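Local coordinates for protein RV1873 (Mycobacterium tuberculosis, PDB 2JEK) that is of unknown function but folds into a compact, all-helical right-handed superhelix belonging to the DUF1810 family, at residues K11-A16 with Q66-H71; P19-V24 with L78-G83; V25-A30 with G35-F40; S92-E95 with D101-K104; S107-F112 with V123-K128. All blocks are in the same frame, centred on the assembly; numbering follows the deposited sequence.

Contact 1: K11-A16 with Q66-H71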
# COMPACT_ATOMS: atom_id res chain seq x y z
N LYS A 11 15.72 -1.23 0.04
CA LYS A 11 16.12 -1.75 -1.26
C LYS A 11 15.33 -3.01 -1.65
O LYS A 11 15.12 -3.26 -2.84
CB LYS A 11 17.63 -1.96 -1.35
CG LYS A 11 18.18 -3.14 -0.57
CD LYS A 11 19.67 -3.34 -0.83
CE LYS A 11 20.27 -4.38 0.09
NZ LYS A 11 19.78 -5.76 -0.17
N ARG A 12 14.87 -3.79 -0.67
CA ARG A 12 14.08 -4.98 -0.97
C ARG A 12 12.85 -4.62 -1.80
O ARG A 12 12.46 -5.37 -2.71
CB ARG A 12 13.72 -5.76 0.30
CG ARG A 12 12.55 -5.23 1.16
CD ARG A 12 12.53 -6.02 2.47
NE ARG A 12 11.42 -5.70 3.37
CZ ARG A 12 11.36 -4.62 4.15
NH1 ARG A 12 12.32 -3.71 4.11
NH2 ARG A 12 10.32 -4.42 4.95
N PHE A 13 12.25 -3.46 -1.52
CA PHE A 13 11.08 -3.04 -2.28
C PHE A 13 11.48 -2.56 -3.68
O PHE A 13 10.80 -2.87 -4.66
CB PHE A 13 10.31 -1.94 -1.55
CG PHE A 13 9.70 -2.38 -0.25
CD1 PHE A 13 8.54 -3.14 -0.23
CD2 PHE A 13 10.27 -1.99 0.96
CE1 PHE A 13 7.98 -3.53 0.97
CE2 PHE A 13 9.72 -2.36 2.17
CZ PHE A 13 8.56 -3.13 2.18
N VAL A 14 12.58 -1.82 -3.77
CA VAL A 14 13.04 -1.33 -5.06
C VAL A 14 13.29 -2.50 -6.02
O VAL A 14 12.85 -2.47 -7.15
CB VAL A 14 14.32 -0.46 -4.93
CG1 VAL A 14 14.87 -0.09 -6.31
CG2 VAL A 14 14.04 0.79 -4.11
N TYR A 15 13.97 -3.54 -5.54
CA TYR A 15 14.32 -4.66 -6.39
C TYR A 15 13.14 -5.56 -6.71
O TYR A 15 13.10 -6.14 -7.79
CB TYR A 15 15.49 -5.47 -5.80
CG TYR A 15 16.74 -4.66 -5.49
CD1 TYR A 15 17.18 -3.67 -6.34
CD2 TYR A 15 17.48 -4.92 -4.34
CE1 TYR A 15 18.33 -2.93 -6.06
CE2 TYR A 15 18.64 -4.21 -4.06
CZ TYR A 15 19.05 -3.22 -4.92
OH TYR A 15 20.18 -2.49 -4.65
N ALA A 16 12.20 -5.71 -5.78
CA ALA A 16 10.97 -6.47 -6.04
C ALA A 16 10.12 -5.76 -7.08
O ALA A 16 9.52 -6.39 -7.95
CB ALA A 16 10.17 -6.67 -4.75
N GLN A 66 7.60 5.65 7.48
CA GLN A 66 8.03 7.04 7.25
C GLN A 66 9.27 7.09 6.35
O GLN A 66 9.35 7.92 5.43
CB GLN A 66 8.28 7.74 8.57
CG GLN A 66 6.98 7.94 9.33
CD GLN A 66 7.14 8.58 10.69
OE1 GLN A 66 8.20 8.49 11.32
NE2 GLN A 66 6.06 9.22 11.16
N ALA A 67 10.21 6.19 6.60
CA ALA A 67 11.39 6.07 5.73
C ALA A 67 11.01 5.70 4.29
O ALA A 67 11.60 6.18 3.32
CB ALA A 67 12.37 5.08 6.30
N TYR A 68 10.01 4.84 4.17
CA TYR A 68 9.52 4.40 2.86
C TYR A 68 9.00 5.61 2.07
O TYR A 68 9.33 5.80 0.89
CB TYR A 68 8.42 3.35 3.09
CG TYR A 68 7.93 2.64 1.84
CD1 TYR A 68 8.30 1.31 1.58
CD2 TYR A 68 7.10 3.29 0.93
CE1 TYR A 68 7.84 0.66 0.45
CE2 TYR A 68 6.65 2.64 -0.21
CZ TYR A 68 7.03 1.34 -0.44
OH TYR A 68 6.61 0.65 -1.55
N LEU A 69 8.21 6.44 2.74
CA LEU A 69 7.68 7.65 2.13
C LEU A 69 8.76 8.65 1.74
O LEU A 69 8.60 9.35 0.74
CB LEU A 69 6.66 8.31 3.04
CG LEU A 69 5.34 7.55 3.22
CD1 LEU A 69 4.52 8.28 4.25
CD2 LEU A 69 4.58 7.47 1.91
N GLN A 70 9.82 8.72 2.53
CA GLN A 70 10.92 9.65 2.25
C GLN A 70 11.76 9.20 1.06
O GLN A 70 12.43 10.02 0.41
CB GLN A 70 11.85 9.77 3.45
CG GLN A 70 11.29 10.53 4.63
CD GLN A 70 12.23 10.49 5.82
OE1 GLN A 70 12.72 9.42 6.22
NE2 GLN A 70 12.49 11.65 6.40
N HIS A 71 11.74 7.90 0.78
CA HIS A 71 12.56 7.32 -0.28
C HIS A 71 12.13 7.93 -1.62
O HIS A 71 10.95 7.91 -1.96
CB HIS A 71 12.41 5.80 -0.30
CG HIS A 71 13.40 5.10 -1.17
ND1 HIS A 71 13.31 5.09 -2.55
CD2 HIS A 71 14.50 4.38 -0.86
CE1 HIS A 71 14.32 4.40 -3.05
NE2 HIS A 71 15.06 3.96 -2.05
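The ring of Tyr68 points its edge at the face of Phe13, a T-shaped pair with centroids 5.0 Å apart and planes at 80°. One atom leads the approach: Tyr68 CE1 stands over the Phe13 ring toward its rim, 3.6 Å from Phe13 CD2, with Tyr68 CD1 following behind. The CH edge of the tyrosine thus meets the pi face of the phenylalanine. Tyr68 reaches across because its CG is anti to the backbone N (chi1 -172°), which carries the ring out toward helix 11-17. The other face of Phe13 is backed within its own helix by Arg12 CG, so the ring is held between a tyrosine edge and an aliphatic stem. Beside this pair, Val14 CG2 approaches the imidazole of His71, 3.8 Å from His71 CE1, the two side chains crossing at about a right angle. Next to CE1 in the same ring, His71 ND1 accepts hydrogen bonds from the backbone N of Leu73 and Leu74 and caps the start of helix 74-87. Leu74 also touches Phe13, Val14 and Tyr68. The arrangement is an aromatic helix-helix contact, joining the first helix of this all-helical superhelix to helix 62-70 beside a histidine-capped helix start.

Contact 2: P19-V24 with L78-G83; sequences PVYRSV and LHECTG
Two side chains of helix 74-87 meet the phenol of Tyr21: Glu80 takes its hydroxyl, and Cys81 lies beside it. Tyr21 OH donates to Glu80 OE1 at 2.7 Å. The hydroxyl comes from above the carboxylate plane, 44° out of it, while Glu80 OE1 itself lies in the plane of the ring at its edge. Cys81 SG sits 3.4 Å from Tyr21 OH and 3.8 Å from Tyr21 CE1, a sulfur-aromatic contact that is oblique to the ring. Val24 CG1 closes on the same sulfur at 4.1 Å, one helical turn further along, so the thiol is approached by both side chains.

Torsions and local hydrogen bonds lie behind this shell. Glu80 has CG anti to its backbone N (chi1 164°) and an extended chain, and this stretches the carboxylate out to the phenol. At the start of helix 21-29, Val20 O accepts from both Val24 N and Ser23 OG, the latter at 2.6 Å, tying down the first turn that carries Tyr21. Within the turn that carries Glu80 and Cys81, Thr82 OG1 and Thr82 N bond to Leu78 O from opposite faces of its plane.

Arg77 adds a cation-pi contact to the Tyr21 ring. Val41 of helix 38-41 touches Val24 and Cys81, while Thr82 and Leu78, also on helix 74-87, pack on helices 101-115 and 120-129.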
# COMPACT_ATOMS: atom_id res chain seq x y z
N PRO A 19 11.18 -5.63 -11.79
CA PRO A 19 10.71 -6.43 -12.94
C PRO A 19 9.25 -6.24 -13.31
O PRO A 19 8.84 -6.65 -14.42
CB PRO A 19 10.91 -7.89 -12.47
CG PRO A 19 11.83 -7.80 -11.30
CD PRO A 19 11.53 -6.49 -10.65
N VAL A 20 8.47 -5.65 -12.42
CA VAL A 20 7.02 -5.59 -12.63
C VAL A 20 6.39 -4.19 -12.63
O VAL A 20 5.21 -4.05 -12.92
CB VAL A 20 6.24 -6.45 -11.60
CG1 VAL A 20 6.67 -7.93 -11.70
CG2 VAL A 20 6.43 -5.91 -10.19
N TYR A 21 7.17 -3.16 -12.30
CA TYR A 21 6.54 -1.87 -12.02
C TYR A 21 5.76 -1.28 -13.19
O TYR A 21 4.68 -0.70 -13.01
CB TYR A 21 7.51 -0.83 -11.42
CG TYR A 21 6.75 0.34 -10.84
CD1 TYR A 21 5.92 0.17 -9.72
CD2 TYR A 21 6.80 1.59 -11.45
CE1 TYR A 21 5.20 1.23 -9.21
CE2 TYR A 21 6.07 2.67 -10.93
CZ TYR A 21 5.27 2.47 -9.82
OH TYR A 21 4.53 3.50 -9.30
N ARG A 22 6.29 -1.44 -14.41
CA ARG A 22 5.54 -0.92 -15.55
C ARG A 22 4.20 -1.63 -15.67
O ARG A 22 3.19 -0.99 -15.94
CB ARG A 22 6.32 -1.02 -16.86
CG ARG A 22 5.57 -0.44 -18.08
CD ARG A 22 5.40 1.06 -17.96
NE ARG A 22 4.62 1.64 -19.06
CZ ARG A 22 4.57 2.94 -19.32
NH1 ARG A 22 5.25 3.80 -18.56
NH2 ARG A 22 3.84 3.39 -20.33
N SER A 23 4.17 -2.94 -15.42
CA SER A 23 2.90 -3.67 -15.51
C SER A 23 1.94 -3.22 -14.40
O SER A 23 0.74 -3.16 -14.61
CB SER A 23 3.14 -5.18 -15.49
OG SER A 23 3.62 -5.64 -14.24
N VAL A 24 2.49 -2.92 -13.23
CA VAL A 24 1.69 -2.39 -12.13
C VAL A 24 0.97 -1.12 -12.55
O VAL A 24 -0.25 -1.00 -12.40
CB VAL A 24 2.57 -2.09 -10.91
CG1 VAL A 24 1.76 -1.37 -9.81
CG2 VAL A 24 3.17 -3.37 -10.38
N LEU A 78 4.44 5.14 -4.49
CA LEU A 78 3.26 4.84 -3.69
C LEU A 78 2.16 5.88 -3.91
O LEU A 78 0.98 5.54 -4.00
CB LEU A 78 3.63 4.70 -2.21
CG LEU A 78 2.46 4.36 -1.28
CD1 LEU A 78 1.84 3.01 -1.64
CD2 LEU A 78 2.90 4.33 0.17
N HIS A 79 2.55 7.15 -4.01
CA HIS A 79 1.57 8.18 -4.32
C HIS A 79 1.03 8.01 -5.74
O HIS A 79 -0.17 8.21 -5.99
CB HIS A 79 2.17 9.57 -4.14
CG HIS A 79 2.42 9.95 -2.72
ND1 HIS A 79 1.41 10.31 -1.86
CD2 HIS A 79 3.57 10.07 -2.02
CE1 HIS A 79 1.93 10.62 -0.68
NE2 HIS A 79 3.24 10.48 -0.75
N GLU A 80 1.91 7.65 -6.68
CA GLU A 80 1.46 7.38 -8.04
C GLU A 80 0.40 6.28 -8.06
O GLU A 80 -0.66 6.43 -8.68
CB GLU A 80 2.63 7.00 -8.95
CG GLU A 80 2.21 6.33 -10.26
CD GLU A 80 3.36 6.15 -11.23
OE1 GLU A 80 4.46 5.74 -10.79
OE2 GLU A 80 3.15 6.40 -12.44
N CYS A 81 0.68 5.18 -7.36
CA CYS A 81 -0.20 4.03 -7.40
C CYS A 81 -1.51 4.33 -6.69
O CYS A 81 -2.56 3.93 -7.15
CB CYS A 81 0.50 2.82 -6.77
SG CYS A 81 1.83 2.15 -7.80
N THR A 82 -1.43 5.04 -5.57
CA THR A 82 -2.64 5.46 -4.85
C THR A 82 -3.49 6.38 -5.73
O THR A 82 -4.71 6.19 -5.82
CB THR A 82 -2.24 6.18 -3.55
OG1 THR A 82 -1.48 5.27 -2.74
CG2 THR A 82 -3.46 6.67 -2.76
N GLY A 83 -2.84 7.34 -6.39
CA GLY A 83 -3.54 8.28 -7.27
C GLY A 83 -4.23 7.62 -8.44
O GLY A 83 -5.37 7.98 -8.81

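Contact 3: V25-A30 with G35-F40; sequences VEELRA and GHWMWF
Glu27 OE1 is the acceptor on which Gly35 and Trp37 converge. Gly35 N donates to Glu27 OE1 at 2.9 Å, fairly straight at 158°, on the syn side but tilted out of the carboxylate plane. Trp37 NE1 reaches the same oxygen at 3.0 Å from the opposite face of the carboxylate, along a more bent path of 137° at the hydrogen. Seen from the indole, this oxygen lies close to the ring plane at the edge. The backbone N of Arg34 is a further donor to Glu27 OE1, so a single oxygen gathers the chain just before helix 38-41. The second oxygen is also engaged: a water donates to Glu27 OE2 at 2.7 Å and accepts a weak bond from Trp37 NE1, and a glycerol, probably from crystallisation, binds there too. The indole N-H is therefore shared between carboxylate and water. Trp37 has CG placed between the backbone N and the carbonyl carbon (chi1 45°), turning the ring back toward helix 21-29. The far end of its edge meets a hydrocarbon, Trp37 CH2 lying 3.9 Å from Leu28 CD2. Leu28 continues onto Cys81 and Leu84 of helix 74-87, and Lys33 makes a cation-pi contact with Trp37, while Met38 leads on to helix 101-115.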
# COMPACT_ATOMS: atom_id res chain seq x y z
N VAL A 25 1.75 -0.17 -13.07
CA VAL A 25 1.24 1.11 -13.56
C VAL A 25 0.17 0.90 -14.63
O VAL A 25 -0.90 1.52 -14.57
CB VAL A 25 2.40 2.03 -14.03
CG1 VAL A 25 1.90 3.23 -14.82
CG2 VAL A 25 3.20 2.50 -12.81
N GLU A 26 0.43 -0.00 -15.58
CA GLU A 26 -0.53 -0.24 -16.65
C GLU A 26 -1.82 -0.85 -16.11
O GLU A 26 -2.91 -0.45 -16.52
CB GLU A 26 0.07 -1.11 -17.76
CG GLU A 26 1.35 -0.53 -18.42
CD GLU A 26 1.08 0.60 -19.41
OE1 GLU A 26 -0.08 1.03 -19.54
OE2 GLU A 26 2.05 1.06 -20.05
N GLU A 27 -1.71 -1.78 -15.17
CA GLU A 27 -2.87 -2.43 -14.57
C GLU A 27 -3.71 -1.43 -13.78
O GLU A 27 -4.95 -1.44 -13.86
CB GLU A 27 -2.43 -3.60 -13.68
CG GLU A 27 -2.02 -4.78 -14.53
CD GLU A 27 -1.27 -5.84 -13.79
OE1 GLU A 27 -1.45 -5.98 -12.56
OE2 GLU A 27 -0.53 -6.58 -14.47
N LEU A 28 -3.05 -0.57 -13.02
CA LEU A 28 -3.77 0.43 -12.24
C LEU A 28 -4.36 1.53 -13.13
O LEU A 28 -5.48 1.98 -12.87
CB LEU A 28 -2.89 1.00 -11.14
CG LEU A 28 -2.41 -0.00 -10.08
CD1 LEU A 28 -1.54 0.73 -9.06
CD2 LEU A 28 -3.58 -0.75 -9.39
N ARG A 29 -3.62 1.95 -14.17
CA ARG A 29 -4.16 2.87 -15.19
C ARG A 29 -5.44 2.33 -15.82
O ARG A 29 -6.37 3.09 -16.10
CB ARG A 29 -3.13 3.17 -16.29
CG ARG A 29 -2.02 4.14 -15.89
CD ARG A 29 -1.04 4.42 -17.03
NE ARG A 29 0.04 5.31 -16.61
CZ ARG A 29 1.10 5.63 -17.36
NH1 ARG A 29 1.23 5.13 -18.59
NH2 ARG A 29 2.03 6.45 -16.88
N ALA A 30 -5.47 1.01 -16.04
CA ALA A 30 -6.63 0.35 -16.67
C ALA A 30 -7.74 -0.01 -15.67
O ALA A 30 -8.82 -0.45 -16.07
CB ALA A 30 -6.17 -0.90 -17.44
N GLY A 35 -1.45 -8.80 -11.78
CA GLY A 35 -0.18 -9.43 -11.43
C GLY A 35 -0.00 -9.75 -9.96
O GLY A 35 -0.84 -9.39 -9.12
N HIS A 36 1.11 -10.43 -9.65
CA HIS A 36 1.42 -10.90 -8.31
C HIS A 36 2.39 -9.95 -7.65
O HIS A 36 3.61 -10.20 -7.63
CB HIS A 36 2.04 -12.30 -8.37
CG HIS A 36 1.20 -13.30 -9.10
ND1 HIS A 36 -0.12 -13.53 -8.78
CD2 HIS A 36 1.50 -14.14 -10.11
CE1 HIS A 36 -0.60 -14.47 -9.58
NE2 HIS A 36 0.37 -14.86 -10.39
N TRP A 37 1.87 -8.86 -7.10
CA TRP A 37 2.75 -7.80 -6.61
C TRP A 37 2.24 -7.00 -5.42
O TRP A 37 2.88 -6.03 -5.03
CB TRP A 37 3.14 -6.85 -7.75
CG TRP A 37 2.02 -6.39 -8.67
CD1 TRP A 37 1.85 -6.75 -9.99
CD2 TRP A 37 0.96 -5.46 -8.38
NE1 TRP A 37 0.76 -6.10 -10.52
CE2 TRP A 37 0.19 -5.31 -9.56
CE3 TRP A 37 0.59 -4.73 -7.23
CZ2 TRP A 37 -0.92 -4.46 -9.63
CZ3 TRP A 37 -0.52 -3.89 -7.30
CH2 TRP A 37 -1.26 -3.77 -8.50
N MET A 38 1.12 -7.40 -4.82
CA MET A 38 0.54 -6.55 -3.79
C MET A 38 1.49 -6.20 -2.64
O MET A 38 1.56 -5.06 -2.20
CB MET A 38 -0.75 -7.15 -3.22
CG MET A 38 -1.65 -6.13 -2.54
SD MET A 38 -2.32 -4.96 -3.73
CE MET A 38 -3.34 -3.95 -2.64
N TRP A 39 2.22 -7.20 -2.15
CA TRP A 39 3.00 -7.08 -0.92
C TRP A 39 4.02 -5.96 -0.98
O TRP A 39 4.33 -5.35 0.05
CB TRP A 39 3.71 -8.39 -0.55
CG TRP A 39 2.94 -9.63 -0.88
CD1 TRP A 39 2.12 -10.35 -0.04
CD2 TRP A 39 2.94 -10.31 -2.13
NE1 TRP A 39 1.60 -11.43 -0.72
CE2 TRP A 39 2.09 -11.43 -2.00
CE3 TRP A 39 3.57 -10.09 -3.36
CZ2 TRP A 39 1.85 -12.32 -3.05
CZ3 TRP A 39 3.34 -10.97 -4.41
CH2 TRP A 39 2.48 -12.08 -4.25
N PHE A 40 4.56 -5.71 -2.17
CA PHE A 40 5.67 -4.77 -2.30
C PHE A 40 5.34 -3.52 -3.13
O PHE A 40 6.21 -2.72 -3.41
CB PHE A 40 6.95 -5.49 -2.79
CG PHE A 40 6.76 -6.31 -4.03
CD1 PHE A 40 6.69 -5.71 -5.28
CD2 PHE A 40 6.66 -7.70 -3.95
CE1 PHE A 40 6.53 -6.46 -6.43
CE2 PHE A 40 6.51 -8.47 -5.10
CZ PHE A 40 6.44 -7.84 -6.34
O HOH W 1 1.69 -7.37 -13.21

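Contact 4: S92-E95 with D101-K104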
# COMPACT_ATOMS: atom_id res chain seq x y z
N SER A 92 -16.17 -0.61 -7.80
CA SER A 92 -15.94 -0.80 -6.38
C SER A 92 -14.52 -1.32 -6.22
O SER A 92 -13.91 -1.81 -7.18
CB SER A 92 -16.93 -1.81 -5.79
OG SER A 92 -16.64 -3.11 -6.26
N ILE A 93 -13.98 -1.21 -5.01
CA ILE A 93 -12.59 -1.58 -4.83
C ILE A 93 -12.37 -3.07 -5.09
O ILE A 93 -11.30 -3.46 -5.55
CB ILE A 93 -12.08 -1.15 -3.43
CG1 ILE A 93 -10.54 -1.04 -3.42
CG2 ILE A 93 -12.63 -2.05 -2.34
CD1 ILE A 93 -9.96 -0.03 -4.41
N GLU A 94 -13.40 -3.90 -4.85
CA GLU A 94 -13.28 -5.35 -5.07
C GLU A 94 -13.27 -5.71 -6.55
O GLU A 94 -12.86 -6.81 -6.92
CB GLU A 94 -14.39 -6.12 -4.34
CG GLU A 94 -14.43 -5.90 -2.84
CD GLU A 94 -15.40 -4.81 -2.41
OE1 GLU A 94 -15.73 -3.91 -3.23
OE2 GLU A 94 -15.84 -4.85 -1.24
N GLU A 95 -13.71 -4.77 -7.38
CA GLU A 95 -13.62 -4.94 -8.83
C GLU A 95 -12.22 -4.60 -9.36
O GLU A 95 -11.81 -5.11 -10.39
CB GLU A 95 -14.70 -4.11 -9.53
CG GLU A 95 -16.10 -4.68 -9.31
CD GLU A 95 -17.21 -3.82 -9.88
OE1 GLU A 95 -17.29 -2.62 -9.55
OE2 GLU A 95 -18.05 -4.38 -10.61
N ASP A 101 -6.90 -8.83 -1.76
CA ASP A 101 -6.12 -7.62 -1.99
C ASP A 101 -6.86 -6.35 -1.60
O ASP A 101 -6.22 -5.34 -1.33
CB ASP A 101 -5.66 -7.54 -3.44
CG ASP A 101 -4.56 -8.52 -3.76
OD1 ASP A 101 -3.84 -8.93 -2.83
OD2 ASP A 101 -4.44 -8.90 -4.94
N ASP A 102 -8.18 -6.40 -1.54
CA ASP A 102 -8.95 -5.24 -1.07
C ASP A 102 -8.60 -4.93 0.39
O ASP A 102 -8.45 -3.75 0.78
CB ASP A 102 -10.46 -5.44 -1.28
CG ASP A 102 -11.02 -6.65 -0.54
OD1 ASP A 102 -10.33 -7.67 -0.40
OD2 ASP A 102 -12.19 -6.57 -0.08
N LEU A 103 -8.44 -5.97 1.20
CA LEU A 103 -8.08 -5.79 2.60
C LEU A 103 -6.63 -5.34 2.72
O LEU A 103 -6.30 -4.48 3.55
CB LEU A 103 -8.31 -7.07 3.40
CG LEU A 103 -9.72 -7.65 3.36
CD1 LEU A 103 -9.84 -8.88 4.26
CD2 LEU A 103 -10.77 -6.60 3.72
N LYS A 104 -5.76 -5.91 1.89
CA LYS A 104 -4.36 -5.49 1.86
C LYS A 104 -4.24 -4.00 1.56
O LYS A 104 -3.46 -3.29 2.21
CB LYS A 104 -3.57 -6.31 0.84
CG LYS A 104 -3.29 -7.74 1.28
CD LYS A 104 -2.31 -8.43 0.33
CE LYS A 104 -1.98 -9.85 0.76
NZ LYS A 104 -1.25 -9.89 2.04
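The backbones come together where the short, weakly bonded helix of Ile93 to Glu95 faces the first turn of helix 101-115, the CA atoms of Glu94 and Asp102 standing 5.9 Å apart. Asp102 is the side chain that both partners touch. Its CB faces Ile93, and with CG between the backbone N and the carbonyl carbon (chi1 61°) the carboxylate is placed beside Glu94. Ile93 CG2 rests on the aliphatic part, 4.2 Å from Asp102 CB, so hydrocarbon meets hydrocarbon at the buried side of the contact.

Glu94 bends at chi2 (95°) and crosses the acid at a slant, its CG 3.6 Å from Asp102 OD2. The two carboxylates, their planes 42° apart, bring Glu94 OE2 to 4.2 Å from Asp102 OD2. No hydrogen bond crosses between the segments, and the nearness of two like charges might raise the proton affinity of one or both acids.

Within 92-95 the turn is closed on itself. Ser92 N donates to Glu95 OE1 at 2.9 Å, using the anti lone pair of that oxygen in a fairly straight bond. In the other direction Glu95 N donates to Ser92 O, so backbone and side chain of Glu95 both return to Ser92.

Tyr130, which follows helix 120-129, meets both segments: it touches Ile93, and its OH bonds to Asp102 O. Asp101 forms a salt bridge with Lys33, and with Lys104 it packs against Met38 of helix 38-41.

Contact 5: S107-F112 with V123-K128. With SO4 (sulfate ion), chain B.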
# COMPACT_ATOMS: atom_id res chain seq x y z
N SER A 107 -5.27 -1.95 4.56
CA SER A 107 -4.20 -1.97 5.55
C SER A 107 -3.05 -1.05 5.16
O SER A 107 -2.49 -0.35 6.01
CB SER A 107 -3.67 -3.39 5.74
OG SER A 107 -4.72 -4.25 6.17
N SER A 108 -2.69 -1.06 3.87
CA SER A 108 -1.62 -0.20 3.38
C SER A 108 -1.99 1.28 3.54
O SER A 108 -1.21 2.08 4.06
CB SER A 108 -1.31 -0.53 1.92
OG SER A 108 -0.21 0.24 1.45
N MET A 109 -3.18 1.66 3.09
CA MET A 109 -3.60 3.06 3.20
C MET A 109 -3.70 3.51 4.66
O MET A 109 -3.34 4.64 4.99
CB MET A 109 -4.93 3.29 2.47
CG MET A 109 -4.89 3.03 0.96
SD MET A 109 -3.73 4.10 0.07
CE MET A 109 -2.23 3.11 0.02
N THR A 110 -4.17 2.62 5.52
CA THR A 110 -4.32 2.93 6.95
C THR A 110 -2.94 3.22 7.54
O THR A 110 -2.75 4.22 8.25
CB THR A 110 -4.99 1.77 7.70
OG1 THR A 110 -6.31 1.60 7.17
CG2 THR A 110 -5.09 2.05 9.20
N LEU A 111 -1.97 2.36 7.24
CA LEU A 111 -0.60 2.54 7.71
C LEU A 111 -0.00 3.87 7.24
O LEU A 111 0.49 4.66 8.05
CB LEU A 111 0.27 1.38 7.23
CG LEU A 111 1.78 1.52 7.44
CD1 LEU A 111 2.13 1.66 8.91
CD2 LEU A 111 2.52 0.35 6.81
N PHE A 112 -0.04 4.11 5.93
CA PHE A 112 0.64 5.29 5.40
C PHE A 112 -0.10 6.58 5.76
O PHE A 112 0.54 7.61 5.97
CB PHE A 112 0.95 5.11 3.91
CG PHE A 112 2.06 4.15 3.68
CD1 PHE A 112 3.38 4.55 3.88
CD2 PHE A 112 1.82 2.82 3.31
CE1 PHE A 112 4.44 3.67 3.71
CE2 PHE A 112 2.87 1.93 3.14
CZ PHE A 112 4.19 2.35 3.33
N VAL A 123 -5.93 8.97 2.52
CA VAL A 123 -7.21 9.17 3.19
C VAL A 123 -8.33 9.28 2.16
O VAL A 123 -9.42 8.75 2.37
CB VAL A 123 -7.18 10.39 4.14
CG1 VAL A 123 -8.50 10.50 4.87
CG2 VAL A 123 -6.07 10.22 5.15
N ALA A 124 -8.06 9.93 1.03
CA ALA A 124 -9.04 10.02 -0.06
C ALA A 124 -9.44 8.64 -0.56
O ALA A 124 -10.61 8.39 -0.87
CB ALA A 124 -8.51 10.88 -1.20
N LEU A 125 -8.46 7.73 -0.65
CA LEU A 125 -8.76 6.38 -1.13
C LEU A 125 -9.68 5.68 -0.12
O LEU A 125 -10.69 5.07 -0.50
CB LEU A 125 -7.47 5.58 -1.39
CG LEU A 125 -7.61 4.35 -2.30
CD1 LEU A 125 -6.28 4.04 -2.95
CD2 LEU A 125 -8.12 3.13 -1.54
N LEU A 126 -9.35 5.79 1.16
CA LEU A 126 -10.21 5.21 2.21
C LEU A 126 -11.62 5.80 2.19
O LEU A 126 -12.62 5.08 2.36
CB LEU A 126 -9.57 5.37 3.59
CG LEU A 126 -8.29 4.55 3.81
CD1 LEU A 126 -7.58 4.93 5.11
CD2 LEU A 126 -8.54 3.04 3.79
N ALA A 127 -11.71 7.11 1.95
CA ALA A 127 -13.00 7.79 1.90
C ALA A 127 -13.83 7.31 0.71
O ALA A 127 -15.03 7.07 0.83
CB ALA A 127 -12.80 9.30 1.85
N LYS A 128 -13.18 7.17 -0.44
CA LYS A 128 -13.89 6.84 -1.67
C LYS A 128 -14.34 5.38 -1.70
O LYS A 128 -15.46 5.06 -2.15
CB LYS A 128 -13.01 7.13 -2.90
CG LYS A 128 -13.69 6.75 -4.22
CD LYS A 128 -12.95 7.31 -5.40
CE LYS A 128 -13.52 6.79 -6.72
NZ LYS A 128 -12.88 7.43 -7.90
S SO4 B . -13.69 10.93 -7.99
O1 SO4 B . -14.43 11.97 -8.69
O2 SO4 B . -14.55 9.77 -7.76
O3 SO4 B . -13.17 11.44 -6.72
O4 SO4 B . -12.57 10.51 -8.84
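With CG anti to the carbonyl carbon (chi1 -63°) and further bends at chi2 and chi3, the Met109 chain carries its sulfur past Leu125, while Met109 CB points at Leu126. Leu126 also has CG anti to the carbonyl carbon (chi1 -67°) and places its branched end against that CB: Met109 CB lies 3.8 Å from Leu126 CG and almost as near Leu126 CD2. Leu125 instead swings CG anti to the backbone N, and its two methyls meet the methionine chain from one side, Leu125 CD1 4.0 Å from Met109 SD and Leu125 CD2 4.1 Å from Met109 CG. These two side chains cross at about a right angle. At the margin Leu126 CD1 comes 4.1 Å from Thr110 OG1, whose polar needs are met elsewhere, by Cys106 O in its own helix and by the backbone N of Asp135.

Lys128 extends fully the other way and its NZ donates to sulfate O2 at 2.9 Å, with a weaker bond to O4. The same amine reaches the carbonyl oxygens of Asn86 and Val88, and Gln89 NE2 also binds the sulfate, an ion probably from the crystallisation liquor. The buried part is an apolar helix-helix interface: the local axes approach to 9.4 Å with a crossing angle of -137°, and consecutive helices, 101-115 and 120-129, form a hairpin with Met109 packed against two successive leucines of the second helix.

How the contacts relate
Contacts 2 and 3 share helix 21-29 and lie closest, with centres about 6 Å apart; Val24 CG2 meets Trp37 CD2 at 3.6 Å between them. Contact 1 joins contact 3 where Phe13 CD1 lies 3.8 Å from Phe40 CB, and contact 5 where Leu69 CG approaches Phe112 CD1 at 3.6 Å. Helix 74-87 links contact 2 to contact 5 through Leu78 and Thr82. Helix 101-115 serves contacts 4 and 5, and Met38 connects contact 3 to contact 4. Contacts 1 and 4, about 23 Å apart between centres, do not touch. No active site is known; glycerol binds at contact 3 and beside Lys104, sulfate at contact 5.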